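Local coordinates for type VII secretion system protein EssB (PDB 4ANN), which is a membrane component of the type VII (Ess) secretion system, probably required for secretion of EsxA and EsxB, present here as its cytoplasmic segment, at residues 123-126 against 127-130. Residues are numbered along the deposited sequence; the frame is centred on the assembly and turned at random. Where two conformers were deposited one is given.
Sequences RGLQ and NVVD
Leu125 and Val129 are an antiparallel hydrogen-bonded pair: two backbone hydrogen bonds, Leu125 N to Val129 O and Val129 N to Leu125 O, each 3.0 Å long. The second lies in the carbonyl plane of Leu125. That same oxygen takes another donor, Val128 N at 2.9 Å, from above the plane, 36° out of it, so two amides grip one acceptor. Two residues, Val128 and Val129, thus stand against Leu125 alone, which defines a classic beta bulge. It follows directly on a type II beta turn: the Leu125 O to Val128 N hydrogen bond closes the turn, and Asn127 sits at its third position with a positive phi of 70°. The bulge leaves both valines in touch with Leu125. Val128 lies beside the leucine and points the same way, CB to CB 3.7 Å, while its CG1 comes 4.1 Å from Leu125 CD1. Val129 places CG1 between its own backbone N and carbonyl carbon (chi1 67°), bringing that methyl 3.7 Å from Leu125 N. One residue back from the bridge, Gly124 CA approaches Val129 O at 3.4 Å. Arg22 hydrogen-bonds the carbonyls of Arg123 and Asp130, joining strand 124-125 to the loop before helix 136-151. Backbone hydrogen bonds of Gly124 to Thr102, in strand 101-102, and of Gln126 to Arg100, just before it, join this edge to its neighbour, and the Arg123 guanidinium hydrogen-bonds Gln42 O and Ile48 O.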
loop_
_atom_site.group_PDB
_atom_site.type_symbol
_atom_site.label_atom_id
_atom_site.label_comp_id
_atom_site.label_asym_id
_atom_site.label_seq_id
_atom_site.Cartn_x
_atom_site.Cartn_y
_atom_site.Cartn_z
ATOM N N ARG A 123 -5.834 -7.694 1.553
ATOM C CA ARG A 123 -5.057 -8.424 2.539
ATOM C C ARG A 123 -4.792 -9.865 2.084
ATOM O O ARG A 123 -5.718 -10.540 1.686
ATOM C CB ARG A 123 -5.749 -8.648 3.843
ATOM C CG ARG A 123 -6.581 -7.577 4.311
ATOM C CD ARG A 123 -7.163 -7.795 5.698
ATOM N NE ARG A 123 -8.116 -6.831 6.071
ATOM C CZ ARG A 123 -8.777 -6.797 7.210
ATOM N NH1 ARG A 123 -8.579 -7.724 8.133
ATOM N NH2 ARG A 123 -9.663 -5.840 7.444
ATOM N N GLY A 124 -3.555 -10.286 2.170
ATOM C CA GLY A 124 -3.279 -11.719 2.148
ATOM C C GLY A 124 -3.021 -12.234 3.525
ATOM O O GLY A 124 -3.043 -11.492 4.532
ATOM N N LEU A 125 -2.758 -13.545 3.600
ATOM C CA LEU A 125 -2.426 -14.222 4.833
ATOM C C LEU A 125 -1.247 -15.108 4.577
ATOM O O LEU A 125 -1.332 -15.920 3.657
ATOM C CB LEU A 125 -3.555 -15.075 5.317
ATOM C CG LEU A 125 -4.743 -14.363 5.868
ATOM C CD1 LEU A 125 -5.853 -15.408 6.018
ATOM C CD2 LEU A 125 -4.395 -13.687 7.211
ATOM N N GLN A 126 -0.232 -14.940 5.410
ATOM C CA GLN A 126 0.993 -15.700 5.201
ATOM C C GLN A 126 0.714 -17.172 5.099
ATOM O O GLN A 126 0.004 -17.728 5.928
ATOM C CB GLN A 126 1.969 -15.407 6.341
ATOM C CG GLN A 126 2.259 -13.891 6.278
ATOM C CD GLN A 126 3.706 -13.790 5.805
ATOM O OE1 GLN A 126 4.021 -14.233 4.703
ATOM N NE2 GLN A 126 4.484 -13.235 6.736
ATOM N N ASN A 127 1.255 -17.781 4.043
ATOM C CA ASN A 127 1.243 -19.227 3.914
ATOM C C ASN A 127 -0.176 -19.708 3.643
ATOM O O ASN A 127 -0.323 -20.928 3.636
ATOM C CB ASN A 127 1.764 -19.968 5.152
ATOM C CG ASN A 127 3.148 -19.558 5.571
ATOM O OD1 ASN A 127 3.489 -19.339 6.743
ATOM N ND2 ASN A 127 4.037 -19.463 4.586
ATOM N N VAL A 128 -1.108 -18.797 3.380
ATOM C CA VAL A 128 -2.506 -19.180 3.242
ATOM C C VAL A 128 -3.185 -18.680 1.980
ATOM O O VAL A 128 -3.830 -19.445 1.298
ATOM C CB VAL A 128 -3.284 -18.715 4.484
ATOM C CG1 VAL A 128 -4.748 -18.932 4.264
ATOM C CG2 VAL A 128 -2.806 -19.466 5.698
ATOM N N VAL A 129 -3.078 -17.351 1.739
ATOM C CA VAL A 129 -3.660 -16.793 0.532
ATOM C C VAL A 129 -2.853 -15.576 0.106
ATOM O O VAL A 129 -2.334 -14.817 0.967
ATOM C CB VAL A 129 -5.164 -16.481 0.694
ATOM C CG1 VAL A 129 -5.412 -15.357 1.681
ATOM C CG2 VAL A 129 -5.793 -16.118 -0.653
ATOM N N ASP A 130 -2.746 -15.366 -1.181
ATOM C CA ASP A 130 -2.087 -14.226 -1.792
ATOM C C ASP A 130 -2.799 -12.949 -1.413
ATOM O O ASP A 130 -3.979 -12.987 -0.966
ATOM C CB ASP A 130 -2.068 -14.406 -3.323
ATOM C CG ASP A 130 -1.084 -15.436 -3.817
ATOM O OD1 ASP A 130 -0.216 -15.891 -3.043
ATOM O OD2 ASP A 130 -1.207 -15.797 -5.031
#